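Membrane-associated protein VP24 (Marburg virus - Musoke, Kenya, 1980, PDB 4OR8) may act as a minor matrix protein in nucleocapsid assembly and virion budding, and interacts with the viral nucleoprotein. Local coordinates at residues F59-P64 with L106-L111; T69-L74 with S99-P104; K177-H182 with M209-E214; H182-N185 with P190-I193; S192-L197 with Q201-R206. All blocks are in the same frame, centred on the assembly; numbering follows the deposited sequence.

Contact 1: residues F59-P64 with L106-L111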
# COMPACT_ATOMS: atom_id res chain seq x y z
N PHE B 59 4.18 15.07 -12.48
CA PHE B 59 3.94 14.16 -11.36
C PHE B 59 4.70 14.63 -10.14
O PHE B 59 5.86 15.03 -10.23
CB PHE B 59 4.40 12.74 -11.69
CG PHE B 59 3.58 12.05 -12.74
CD1 PHE B 59 2.41 11.38 -12.40
CD2 PHE B 59 3.99 12.03 -14.06
CE1 PHE B 59 1.66 10.73 -13.36
CE2 PHE B 59 3.24 11.38 -15.02
CZ PHE B 59 2.08 10.72 -14.67
N VAL B 60 4.04 14.58 -8.98
CA VAL B 60 4.73 14.76 -7.71
C VAL B 60 4.63 13.46 -6.92
O VAL B 60 3.57 13.11 -6.42
CB VAL B 60 4.13 15.91 -6.89
CG1 VAL B 60 4.89 16.08 -5.59
CG2 VAL B 60 4.14 17.21 -7.68
N PHE B 61 5.74 12.75 -6.82
CA PHE B 61 5.75 11.47 -6.12
C PHE B 61 6.07 11.64 -4.63
O PHE B 61 7.01 12.34 -4.27
CB PHE B 61 6.74 10.51 -6.77
CG PHE B 61 6.36 10.10 -8.16
CD1 PHE B 61 5.29 9.25 -8.39
CD2 PHE B 61 7.09 10.56 -9.25
CE1 PHE B 61 4.94 8.87 -9.67
CE2 PHE B 61 6.74 10.19 -10.54
CZ PHE B 61 5.67 9.34 -10.75
N HIS B 62 5.28 10.99 -3.79
CA HIS B 62 5.53 10.98 -2.35
C HIS B 62 6.03 9.61 -1.91
O HIS B 62 5.24 8.67 -1.78
CB HIS B 62 4.26 11.35 -1.59
CG HIS B 62 3.70 12.69 -1.96
ND1 HIS B 62 2.94 12.89 -3.08
CD2 HIS B 62 3.81 13.89 -1.35
CE1 HIS B 62 2.59 14.16 -3.15
NE2 HIS B 62 3.10 14.79 -2.11
N ILE B 63 7.33 9.51 -1.67
CA ILE B 63 7.96 8.23 -1.34
C ILE B 63 8.22 8.10 0.16
O ILE B 63 8.99 8.87 0.72
CB ILE B 63 9.32 8.07 -2.05
CG1 ILE B 63 9.24 8.57 -3.49
CG2 ILE B 63 9.78 6.62 -1.98
CD1 ILE B 63 8.20 7.88 -4.31
N PRO B 64 7.58 7.11 0.80
CA PRO B 64 7.76 6.81 2.22
C PRO B 64 9.02 5.98 2.50
O PRO B 64 9.56 5.34 1.60
CB PRO B 64 6.52 5.97 2.56
CG PRO B 64 5.59 6.11 1.39
CD PRO B 64 6.47 6.34 0.21
N LEU B 106 14.83 5.01 -6.06
CA LEU B 106 15.60 4.45 -7.16
C LEU B 106 14.78 3.36 -7.84
O LEU B 106 14.88 3.15 -9.05
CB LEU B 106 16.92 3.88 -6.65
CG LEU B 106 18.20 4.57 -7.13
CD1 LEU B 106 18.05 6.08 -7.05
CD2 LEU B 106 19.38 4.11 -6.31
N ALA B 107 13.97 2.67 -7.05
CA ALA B 107 13.10 1.62 -7.58
C ALA B 107 11.95 2.24 -8.36
O ALA B 107 11.49 1.67 -9.35
CB ALA B 107 12.57 0.75 -6.45
N LEU B 108 11.49 3.40 -7.92
CA LEU B 108 10.46 4.13 -8.64
C LEU B 108 11.01 4.60 -9.97
O LEU B 108 10.33 4.56 -10.99
CB LEU B 108 9.97 5.34 -7.83
CG LEU B 108 8.97 6.22 -8.57
CD1 LEU B 108 7.66 5.49 -8.78
CD2 LEU B 108 8.73 7.53 -7.84
N ARG B 109 12.26 5.05 -9.94
CA ARG B 109 12.94 5.54 -11.14
C ARG B 109 13.00 4.43 -12.18
O ARG B 109 12.73 4.65 -13.35
CB ARG B 109 14.34 6.01 -10.79
CG ARG B 109 15.07 6.75 -11.90
CD ARG B 109 16.49 7.08 -11.46
NE ARG B 109 17.33 7.56 -12.56
CZ ARG B 109 17.67 8.83 -12.74
NH1 ARG B 109 17.27 9.76 -11.89
NH2 ARG B 109 18.43 9.17 -13.77
N ILE B 110 13.35 3.23 -11.72
CA ILE B 110 13.39 2.05 -12.57
C ILE B 110 12.01 1.74 -13.13
O ILE B 110 11.87 1.43 -14.32
CB ILE B 110 13.91 0.83 -11.78
CG1 ILE B 110 15.39 1.00 -11.45
CG2 ILE B 110 13.69 -0.46 -12.55
CD1 ILE B 110 15.98 -0.15 -10.67
N LEU B 111 11.00 1.85 -12.28
CA LEU B 111 9.63 1.56 -12.67
C LEU B 111 9.18 2.54 -13.75
O LEU B 111 8.52 2.16 -14.72
CB LEU B 111 8.72 1.64 -11.44
CG LEU B 111 7.34 0.97 -11.49
CD1 LEU B 111 6.88 0.66 -10.07
CD2 LEU B 111 6.33 1.85 -12.20
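Leu108 meets Phe61 with a single methyl group laid over the face of the aromatic ring. The methyl, CD2, lies 3.9 Å from the centroid of the Phe61 ring and 25° off the ring normal, a CH-pi contact displaced toward the rim. The displacement runs toward the root of the side chain: Leu108 CD2 is 3.5 Å from Phe61 CG and 3.7 Å from Phe61 CB, so it sits above the start of the ring. The same methyl serves a second partner, touching Ile63 CD1 at 3.6 Å. One leucine branch thus fills the angle between two side chains of the strand, and both pairs cross obliquely.

Leu108 has CG anti to its own backbone N (chi1 175°), which carries CG out from the helix toward the strand. On the strand, chi1 of Phe61 puts the ring on the helix side, and chi2 of -72° presents its face to the incoming methyl. The backbones remain well apart, with 8.7 Å between the CA atoms of Ile63 and Leu108. Phe61 and Ile63 belong to one face of strand 59-64, and His62 between them points its side chain the other way, where it meets Trp83 of the second subunit. Leu243 and Val242 of helix 240-244 join the same apolar cluster, on Leu108 and Ile63 respectively. All three touching residues are buried, a small worked case of a helix packed on the outermost strand of an antiparallel three-stranded sheet in the pyramidal fold of VP24.

Contact 2: residues T69-L74 with S99-P104; sequences TLLHHL and STIIEP
Ile101 meets Leu71 and His72 from a short strand that begins just after Ser99, whose hydroxyl is hydrogen-bonded to Lys75. Thr100 opens that strand with its side chain directed away from the helix.

Ile101 then points toward helix 68-73. Its CG1 stands anti to the carbonyl carbon (chi1 -57°), and the terminal methyl at the end of that branch does most of the touching. CD1 rests 3.6 Å from the centroid of the His72 ring, only 7° off the normal, and therefore lies over the middle of the imidazole face in a CH-pi contact. A hydrogen bond from ND1 to the backbone oxygen of Met68 restrains the rotation of the ring. The same methyl also reaches the helix backbone side of the neighbouring residue, with Ile101 CD1 3.9 Å from Leu71 CB. It comes nearer still to the main chain there, Ile101 CD1 lying 3.5 Å from Leu71 O. The second branch of the isoleucine, CG2, spreads between the two helix residues, approaching His72 at CE1 and Leu71 at CD1. The motif is a helix laid against an outermost strand of the mixed five-stranded sheet, where 100-101 runs parallel to 228-239; Phe235 of that strand packs on Ile101 and Leu237 on Leu71.

Ile102 reverses the direction, its side chain facing away from the helix while its backbone bonds to Phe235. Glu103 takes the N-cap position of the next helix, 104-115, and Pro104 is the first residue of that helix.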
# COMPACT_ATOMS: atom_id res chain seq x y z
N THR B 69 13.76 -1.27 6.53
CA THR B 69 14.28 -2.04 7.65
C THR B 69 13.92 -3.51 7.47
O THR B 69 14.76 -4.39 7.66
CB THR B 69 13.73 -1.53 8.99
OG1 THR B 69 14.04 -0.14 9.14
CG2 THR B 69 14.34 -2.31 10.15
N LEU B 70 12.67 -3.77 7.09
CA LEU B 70 12.20 -5.13 6.87
C LEU B 70 12.94 -5.83 5.74
O LEU B 70 13.35 -6.98 5.89
CB LEU B 70 10.69 -5.13 6.59
CG LEU B 70 10.08 -6.51 6.33
CD1 LEU B 70 10.20 -7.39 7.57
CD2 LEU B 70 8.63 -6.38 5.90
N LEU B 71 13.11 -5.14 4.61
CA LEU B 71 13.81 -5.71 3.46
C LEU B 71 15.21 -6.18 3.81
O LEU B 71 15.64 -7.26 3.39
CB LEU B 71 13.88 -4.71 2.31
CG LEU B 71 12.64 -4.51 1.45
CD1 LEU B 71 12.88 -3.43 0.41
CD2 LEU B 71 12.25 -5.82 0.78
N HIS B 72 15.92 -5.37 4.58
CA HIS B 72 17.27 -5.71 4.99
C HIS B 72 17.28 -6.92 5.91
O HIS B 72 18.14 -7.80 5.79
CB HIS B 72 17.97 -4.52 5.64
CG HIS B 72 18.48 -3.51 4.65
ND1 HIS B 72 17.70 -2.47 4.18
CD2 HIS B 72 19.68 -3.39 4.04
CE1 HIS B 72 18.41 -1.75 3.32
NE2 HIS B 72 19.61 -2.29 3.22
N HIS B 73 16.32 -6.98 6.83
CA HIS B 73 16.23 -8.09 7.77
C HIS B 73 15.90 -9.42 7.08
O HIS B 73 16.40 -10.47 7.48
CB HIS B 73 15.20 -7.79 8.86
CG HIS B 73 15.09 -8.87 9.88
ND1 HIS B 73 16.16 -9.30 10.63
CD2 HIS B 73 14.02 -9.61 10.28
CE1 HIS B 73 15.76 -10.26 11.45
NE2 HIS B 73 14.47 -10.46 11.26
N LEU B 74 15.06 -9.36 6.05
CA LEU B 74 14.66 -10.55 5.32
C LEU B 74 15.81 -11.23 4.57
O LEU B 74 15.68 -12.37 4.12
CB LEU B 74 13.53 -10.22 4.35
CG LEU B 74 12.18 -9.81 4.94
CD1 LEU B 74 11.21 -9.41 3.84
CD2 LEU B 74 11.60 -10.95 5.77
N SER B 99 23.00 -10.05 -3.62
CA SER B 99 22.01 -9.09 -4.09
C SER B 99 21.98 -7.88 -3.16
O SER B 99 22.14 -8.01 -1.95
CB SER B 99 20.62 -9.73 -4.16
OG SER B 99 20.10 -9.95 -2.86
N THR B 100 21.78 -6.70 -3.74
CA THR B 100 21.79 -5.47 -2.96
C THR B 100 20.46 -4.71 -3.03
O THR B 100 19.82 -4.65 -4.07
CB THR B 100 22.94 -4.53 -3.38
OG1 THR B 100 22.73 -4.09 -4.73
CG2 THR B 100 24.28 -5.25 -3.28
N ILE B 101 20.07 -4.14 -1.90
CA ILE B 101 18.82 -3.41 -1.80
C ILE B 101 19.01 -1.95 -2.18
O ILE B 101 19.94 -1.30 -1.72
CB ILE B 101 18.26 -3.48 -0.38
CG1 ILE B 101 18.07 -4.94 0.03
CG2 ILE B 101 16.95 -2.71 -0.27
CD1 ILE B 101 17.69 -5.12 1.47
N ILE B 102 18.12 -1.43 -3.02
CA ILE B 102 18.18 -0.04 -3.42
C ILE B 102 17.04 0.75 -2.78
O ILE B 102 16.02 0.18 -2.42
CB ILE B 102 18.12 0.12 -4.95
CG1 ILE B 102 16.86 -0.53 -5.51
CG2 ILE B 102 19.37 -0.49 -5.59
CD1 ILE B 102 16.71 -0.41 -7.01
N GLU B 103 17.24 2.05 -2.64
CA GLU B 103 16.23 2.93 -2.07
C GLU B 103 14.97 2.90 -2.92
O GLU B 103 15.04 2.69 -4.13
CB GLU B 103 16.76 4.37 -1.98
CG GLU B 103 17.83 4.58 -0.92
CD GLU B 103 19.16 3.97 -1.30
OE1 GLU B 103 19.46 3.90 -2.51
OE2 GLU B 103 19.91 3.54 -0.39
N PRO B 104 13.81 3.11 -2.29
CA PRO B 104 12.53 3.08 -3.00
C PRO B 104 12.43 4.10 -4.13
O PRO B 104 11.77 3.82 -5.13
CB PRO B 104 11.50 3.36 -1.90
CG PRO B 104 12.27 3.93 -0.77
CD PRO B 104 13.62 3.31 -0.84

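Contact 3: residues K177-H182 with M209-E214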
# COMPACT_ATOMS: atom_id res chain seq x y z
N LYS B 177 -2.59 -0.14 -14.91
CA LYS B 177 -2.60 -1.54 -15.30
C LYS B 177 -1.75 -2.38 -14.35
O LYS B 177 -1.94 -3.60 -14.26
CB LYS B 177 -2.18 -1.72 -16.77
CG LYS B 177 -0.74 -1.37 -17.07
CD LYS B 177 -0.57 -0.96 -18.52
CE LYS B 177 -1.19 -1.97 -19.48
NZ LYS B 177 -1.01 -1.56 -20.90
N MET B 178 -0.84 -1.74 -13.63
CA MET B 178 -0.06 -2.41 -12.60
C MET B 178 -0.96 -2.85 -11.45
O MET B 178 -0.69 -3.84 -10.77
CB MET B 178 1.03 -1.49 -12.06
CG MET B 178 2.19 -1.28 -13.00
SD MET B 178 3.46 -0.28 -12.18
CE MET B 178 3.73 -1.26 -10.71
N PHE B 179 -2.04 -2.11 -11.23
CA PHE B 179 -3.01 -2.45 -10.20
C PHE B 179 -3.97 -3.54 -10.64
O PHE B 179 -4.82 -3.98 -9.86
CB PHE B 179 -3.77 -1.21 -9.73
CG PHE B 179 -2.97 -0.33 -8.81
CD1 PHE B 179 -2.88 -0.63 -7.47
CD2 PHE B 179 -2.30 0.78 -9.30
CE1 PHE B 179 -2.15 0.17 -6.61
CE2 PHE B 179 -1.55 1.58 -8.45
CZ PHE B 179 -1.48 1.27 -7.10
N THR B 180 -3.85 -3.98 -11.88
CA THR B 180 -4.61 -5.13 -12.33
C THR B 180 -3.90 -6.41 -11.90
O THR B 180 -4.50 -7.49 -11.88
CB THR B 180 -4.85 -5.14 -13.85
OG1 THR B 180 -3.62 -5.41 -14.54
CG2 THR B 180 -5.40 -3.79 -14.31
N LEU B 181 -2.63 -6.28 -11.53
CA LEU B 181 -1.85 -7.41 -11.02
C LEU B 181 -2.38 -7.87 -9.67
O LEU B 181 -2.73 -7.06 -8.82
CB LEU B 181 -0.38 -7.05 -10.88
CG LEU B 181 0.49 -6.88 -12.13
CD1 LEU B 181 1.89 -6.44 -11.73
CD2 LEU B 181 0.53 -8.17 -12.93
N HIS B 182 -2.43 -9.18 -9.47
CA HIS B 182 -2.78 -9.74 -8.18
C HIS B 182 -1.53 -9.89 -7.33
O HIS B 182 -0.44 -10.12 -7.84
CB HIS B 182 -3.46 -11.09 -8.34
CG HIS B 182 -4.86 -11.01 -8.85
ND1 HIS B 182 -5.96 -11.33 -8.08
CD2 HIS B 182 -5.35 -10.63 -10.06
CE1 HIS B 182 -7.06 -11.16 -8.78
NE2 HIS B 182 -6.72 -10.74 -9.99
N MET B 209 2.65 -5.14 0.47
CA MET B 209 3.17 -3.83 0.85
C MET B 209 3.25 -2.87 -0.33
O MET B 209 3.34 -1.65 -0.16
CB MET B 209 4.54 -3.96 1.50
CG MET B 209 4.50 -4.69 2.83
SD MET B 209 6.08 -4.66 3.69
CE MET B 209 6.40 -2.90 3.74
N GLY B 210 3.21 -3.42 -1.54
CA GLY B 210 3.32 -2.62 -2.74
C GLY B 210 3.93 -3.41 -3.87
O GLY B 210 3.59 -4.57 -4.08
N PHE B 211 4.85 -2.79 -4.59
CA PHE B 211 5.44 -3.43 -5.76
C PHE B 211 6.93 -3.66 -5.57
O PHE B 211 7.70 -2.72 -5.39
CB PHE B 211 5.17 -2.60 -7.01
CG PHE B 211 3.71 -2.43 -7.31
CD1 PHE B 211 3.03 -3.40 -8.03
CD2 PHE B 211 3.02 -1.32 -6.87
CE1 PHE B 211 1.68 -3.25 -8.31
CE2 PHE B 211 1.68 -1.16 -7.14
CZ PHE B 211 1.01 -2.13 -7.87
N LEU B 212 7.33 -4.93 -5.62
CA LEU B 212 8.73 -5.29 -5.52
C LEU B 212 9.37 -5.14 -6.89
O LEU B 212 8.99 -5.83 -7.84
CB LEU B 212 8.87 -6.73 -5.02
CG LEU B 212 10.16 -7.11 -4.31
CD1 LEU B 212 10.40 -6.23 -3.09
CD2 LEU B 212 10.12 -8.58 -3.89
N VAL B 213 10.32 -4.22 -7.01
CA VAL B 213 10.99 -3.97 -8.28
C VAL B 213 12.37 -4.61 -8.28
O VAL B 213 13.24 -4.24 -7.50
CB VAL B 213 11.12 -2.47 -8.57
CG1 VAL B 213 11.92 -2.25 -9.84
CG2 VAL B 213 9.75 -1.82 -8.67
N GLU B 214 12.56 -5.58 -9.16
CA GLU B 214 13.78 -6.38 -9.20
C GLU B 214 14.49 -6.26 -10.54
O GLU B 214 13.87 -6.37 -11.60
CB GLU B 214 13.43 -7.84 -8.92
CG GLU B 214 14.48 -8.83 -9.37
CD GLU B 214 13.99 -10.27 -9.27
OE1 GLU B 214 12.83 -10.48 -8.88
OE2 GLU B 214 14.78 -11.18 -9.59
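Met178 folds its end back over Phe211 through its last torsion: the chain runs out extended from CB to SD, and chi3 of 55° then bends CE down onto the ring. In Phe211, chi1 sends the ring from the strand toward the end of the helix, and chi2 of -85° turns its face to Met178. Met178 CE lies 3.6 Å from the centroid of the Phe211 ring, close over its centre. The sulfur is higher on nearly the same normal, with SD 5.1 Å from that centroid, so this Met-aromatic contact is led by the methyl.

Phe179 meets the same ring differently. The outer rim of Phe211, formed by CE2 and CZ, is directed at the face of Phe179 in a T-shaped pair whose centroids are 5.4 Å apart and whose planes stand at 86°. The closest carbons are Phe179 CZ and Phe211 CE2, at 4.0 Å. Met178 and Phe179 open a type I turn ending at Leu181; Met178 O accepts Leu181 N and also lies 3.5 Å from Phe211 CE1.

Phe211 is thus gripped at face and edge where helix 161-178 gives way to loop. Leu243 of helix 240-244 and Ile204 of strand 201-206 also pack around it, Leu111 of helix 104-115 lies against Met178, and Glu240 and Arg244 touch Phe179.

Contact 4: residues H182-N185 with P190-I193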
# COMPACT_ATOMS: atom_id res chain seq x y z
N HIS B 182 -2.43 -9.18 -9.47
CA HIS B 182 -2.78 -9.74 -8.18
C HIS B 182 -1.53 -9.89 -7.33
O HIS B 182 -0.44 -10.12 -7.84
CB HIS B 182 -3.46 -11.09 -8.34
CG HIS B 182 -4.86 -11.01 -8.85
ND1 HIS B 182 -5.96 -11.33 -8.08
CD2 HIS B 182 -5.35 -10.63 -10.06
CE1 HIS B 182 -7.06 -11.16 -8.78
NE2 HIS B 182 -6.72 -10.74 -9.99
N VAL B 183 -1.69 -9.75 -6.02
CA VAL B 183 -0.63 -10.07 -5.08
C VAL B 183 -0.30 -11.55 -5.26
O VAL B 183 -1.15 -12.31 -5.72
CB VAL B 183 -1.07 -9.79 -3.63
CG1 VAL B 183 0.08 -9.99 -2.66
CG2 VAL B 183 -1.58 -8.37 -3.52
N VAL B 184 0.93 -11.94 -4.94
CA VAL B 184 1.34 -13.33 -5.08
C VAL B 184 0.33 -14.28 -4.44
O VAL B 184 -0.12 -14.06 -3.32
CB VAL B 184 2.75 -13.57 -4.51
CG1 VAL B 184 3.78 -12.80 -5.31
CG2 VAL B 184 2.81 -13.16 -3.05
N ASN B 185 -0.04 -15.31 -5.18
CA ASN B 185 -1.12 -16.20 -4.78
C ASN B 185 -0.82 -17.64 -5.14
O ASN B 185 0.20 -17.94 -5.76
CB ASN B 185 -2.42 -15.75 -5.45
CG ASN B 185 -2.29 -15.63 -6.95
OD1 ASN B 185 -2.57 -16.58 -7.68
ND2 ASN B 185 -1.86 -14.47 -7.42
N PRO B 190 -1.69 -13.81 -12.50
CA PRO B 190 -0.55 -12.98 -12.90
C PRO B 190 -0.16 -12.01 -11.80
O PRO B 190 -0.85 -11.03 -11.55
CB PRO B 190 -1.09 -12.20 -14.11
CG PRO B 190 -2.15 -13.07 -14.66
CD PRO B 190 -2.80 -13.70 -13.47
N SER B 191 0.95 -12.30 -11.13
CA SER B 191 1.39 -11.49 -10.01
C SER B 191 2.60 -10.63 -10.36
O SER B 191 3.08 -9.86 -9.54
CB SER B 191 1.73 -12.39 -8.81
OG SER B 191 2.73 -13.33 -9.16
N SER B 192 3.08 -10.76 -11.60
CA SER B 192 4.29 -10.06 -12.00
C SER B 192 4.24 -9.56 -13.44
O SER B 192 3.44 -10.02 -14.25
CB SER B 192 5.51 -10.97 -11.84
OG SER B 192 5.73 -11.30 -10.48
N ILE B 193 5.11 -8.59 -13.73
CA ILE B 193 5.34 -8.13 -15.08
C ILE B 193 6.84 -8.19 -15.36
O ILE B 193 7.62 -7.55 -14.66
CB ILE B 193 4.86 -6.69 -15.28
CG1 ILE B 193 3.37 -6.58 -14.99
CG2 ILE B 193 5.15 -6.24 -16.70
CD1 ILE B 193 2.87 -5.16 -14.97
O HOH W 1 1.52 -15.54 -7.80
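Ser191 OG and the backbone N of Asn185 share a water molecule, which lies 2.9 Å from Ser191 OG and accepts the N-H of Asn185 N at 3.1 Å. The serine torsion makes this possible: with chi1 at 58°, OG sits between the backbone N and the carbonyl carbon, leaning over toward 182-185. On the way it passes Val184, whose CG1 is 4.0 Å from Ser191 OG, while Ser191 CB packs 3.9 Å from Val184 CA.

A direct bond ties the two segments at their other end. His182 N donates to Pro190 O at 3.2 Å, from a position tilted 22° out of the carbonyl plane. In return His182 O receives a CA-H...O contact from Ser191 CA, also at 3.2 Å, so the two backbones run close without forming a regular ladder. Asn185 organises the loop beyond. Its ND2 donates almost straight (175°) to Val183 O at 2.8 Å, with the acceptor lying in the amide plane. That bond fixes the rotation of the amide, whose OD1 takes the N-H groups of His187 and Lys189; the bond to His187 closes an Asx turn. The amide is therefore used at both ends, in a buried setting.

The linker that follows helix 161-178 is in this way drawn against the start of strand 192-196. Val184 packs on Thr205 of strand 201-206, and Ser192 and Ile193 pair antiparallel with a strand of the second subunit, so the contact lies where the sheet continues across the interface with the second subunit.

Contact 5: residues S192-L197 with Q201-R206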
# COMPACT_ATOMS: atom_id res chain seq x y z
N SER B 192 3.08 -10.76 -11.60
CA SER B 192 4.29 -10.06 -12.00
C SER B 192 4.24 -9.56 -13.44
O SER B 192 3.44 -10.02 -14.25
CB SER B 192 5.51 -10.97 -11.84
OG SER B 192 5.73 -11.30 -10.48
N ILE B 193 5.11 -8.59 -13.73
CA ILE B 193 5.34 -8.13 -15.08
C ILE B 193 6.84 -8.19 -15.36
O ILE B 193 7.62 -7.55 -14.66
CB ILE B 193 4.86 -6.69 -15.28
CG1 ILE B 193 3.37 -6.58 -14.99
CG2 ILE B 193 5.15 -6.24 -16.70
CD1 ILE B 193 2.87 -5.16 -14.97
N GLU B 194 7.23 -8.95 -16.37
CA GLU B 194 8.64 -9.06 -16.73
C GLU B 194 8.93 -8.35 -18.03
O GLU B 194 8.08 -8.26 -18.91
CB GLU B 194 9.06 -10.53 -16.84
CG GLU B 194 8.71 -11.35 -15.62
CD GLU B 194 9.33 -12.73 -15.67
OE1 GLU B 194 10.18 -12.96 -16.56
OE2 GLU B 194 8.96 -13.58 -14.83
N ILE B 195 10.15 -7.84 -18.16
CA ILE B 195 10.57 -7.14 -19.36
C ILE B 195 12.09 -7.15 -19.46
O ILE B 195 12.79 -7.20 -18.45
CB ILE B 195 10.02 -5.69 -19.37
CG1 ILE B 195 10.20 -5.04 -20.74
CG2 ILE B 195 10.67 -4.86 -18.28
CD1 ILE B 195 9.53 -3.70 -20.87
N LYS B 196 12.60 -7.13 -20.69
CA LYS B 196 14.03 -6.91 -20.92
C LYS B 196 14.22 -5.54 -21.54
O LYS B 196 13.53 -5.19 -22.50
CB LYS B 196 14.62 -7.98 -21.84
CG LYS B 196 14.95 -9.30 -21.16
CD LYS B 196 13.72 -10.17 -21.00
CE LYS B 196 14.10 -11.58 -20.58
NZ LYS B 196 12.90 -12.45 -20.40
N LEU B 197 15.14 -4.75 -20.99
CA LEU B 197 15.40 -3.41 -21.50
C LEU B 197 16.88 -3.07 -21.37
O LEU B 197 17.44 -3.12 -20.27
CB LEU B 197 14.55 -2.37 -20.77
CG LEU B 197 13.05 -2.32 -21.07
CD1 LEU B 197 12.34 -1.31 -20.17
CD2 LEU B 197 12.80 -2.01 -22.54
N GLN B 201 17.31 -7.71 -17.26
CA GLN B 201 15.99 -8.26 -17.00
C GLN B 201 15.33 -7.58 -15.80
O GLN B 201 15.84 -7.63 -14.69
CB GLN B 201 16.08 -9.77 -16.75
CG GLN B 201 14.75 -10.48 -16.86
CD GLN B 201 14.81 -11.92 -16.38
OE1 GLN B 201 15.42 -12.22 -15.35
NE2 GLN B 201 14.18 -12.81 -17.13
N ILE B 202 14.18 -6.96 -16.04
CA ILE B 202 13.45 -6.27 -14.98
C ILE B 202 12.14 -6.98 -14.66
O ILE B 202 11.36 -7.30 -15.55
CB ILE B 202 13.16 -4.81 -15.38
CG1 ILE B 202 14.46 -4.09 -15.75
CG2 ILE B 202 12.44 -4.08 -14.26
CD1 ILE B 202 14.26 -2.66 -16.19
N ILE B 203 11.91 -7.22 -13.37
CA ILE B 203 10.70 -7.90 -12.92
C ILE B 203 9.98 -7.13 -11.81
O ILE B 203 10.55 -6.86 -10.76
CB ILE B 203 11.00 -9.32 -12.42
CG1 ILE B 203 11.41 -10.22 -13.59
CG2 ILE B 203 9.79 -9.91 -11.72
CD1 ILE B 203 12.83 -10.73 -13.52
N ILE B 204 8.72 -6.79 -12.06
CA ILE B 204 7.90 -6.08 -11.08
C ILE B 204 6.80 -6.99 -10.53
O ILE B 204 5.95 -7.46 -11.27
CB ILE B 204 7.25 -4.84 -11.69
CG1 ILE B 204 8.33 -3.91 -12.25
CG2 ILE B 204 6.39 -4.12 -10.66
CD1 ILE B 204 7.78 -2.79 -13.10
N THR B 205 6.83 -7.23 -9.22
CA THR B 205 5.88 -8.13 -8.59
C THR B 205 5.07 -7.41 -7.51
O THR B 205 5.61 -6.67 -6.69
CB THR B 205 6.61 -9.32 -7.95
OG1 THR B 205 7.38 -10.00 -8.94
CG2 THR B 205 5.62 -10.29 -7.33
N ARG B 206 3.76 -7.63 -7.52
CA ARG B 206 2.91 -7.03 -6.50
C ARG B 206 2.89 -7.87 -5.22
O ARG B 206 2.55 -9.06 -5.25
CB ARG B 206 1.49 -6.82 -7.01
CG ARG B 206 0.59 -6.14 -5.99
CD ARG B 206 -0.77 -5.82 -6.57
NE ARG B 206 -1.51 -4.92 -5.68
CZ ARG B 206 -2.66 -4.34 -5.98
NH1 ARG B 206 -3.23 -4.56 -7.16
NH2 ARG B 206 -3.26 -3.54 -5.11
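Ile193 pairs with Ile204 and Ile195 with Ile202 as hydrogen-bonded antiparallel pairs, on strands whose axes approach to 4.6 Å, their N-to-C directions 173° apart. Each pair is closed by two backbone bonds, among them Ile193 N to Ile204 O at 2.8 Å and Ile195 N to Ile202 O at 2.9 Å.

The side chains of these four isoleucines share one face. Ile195 and Ile202 lie alongside each other, with Ile195 CG2 3.8 Å from Ile202 CB. The chi1 of Ile195, -168°, puts CG2 between its backbone N and carbonyl carbon and so turns that methyl to the partner strand. Leu111 and Val114 of helix 104-115 and Leu141 of helix 127-142 pack on this side.

The other face is largely polar, with Ile203 its one purely aliphatic side chain among the paired residues. Ser192 OG and Thr205 OG1 are hydrogen-bonded at 2.6 Å, and either may be the donor. Next comes the extended chain of Glu194 beside Ile203, with Glu194 CG 3.6 Å from Ile203 CG1, its OE2 bonded to Ser19 OG of the second subunit. Lys196 bends at chi2 to run along Gln201, bringing CE 3.9 Å from Gln201 CG. Tyr22 and Arg21 of the second subunit also touch this face. Two neighbouring strands with a short connection make a classic beta hairpin, here at the margin of this chain's part of the mixed sheet, which the second subunit continues.

Reading from the N terminus, contact 1 closes the first long loop by joining strand 59-64 to helix 104-115, and contact 2 lies wholly within it, setting helix 68-73 against strand 100-101. Contact 3 opens only after both, between the end of helix 161-178 and strand 210-221. Two smaller closures fall inside its span: contact 4 starts from the same segment, sharing His182, and contact 5 takes over at Ser192 and Ile193. No loops cross. Contacts 2 to 5 all reach the five-stranded mixed sheet, whereas contact 1 brings in the three-stranded one; Ile110 packs on Val213, linking contacts 1 and 3.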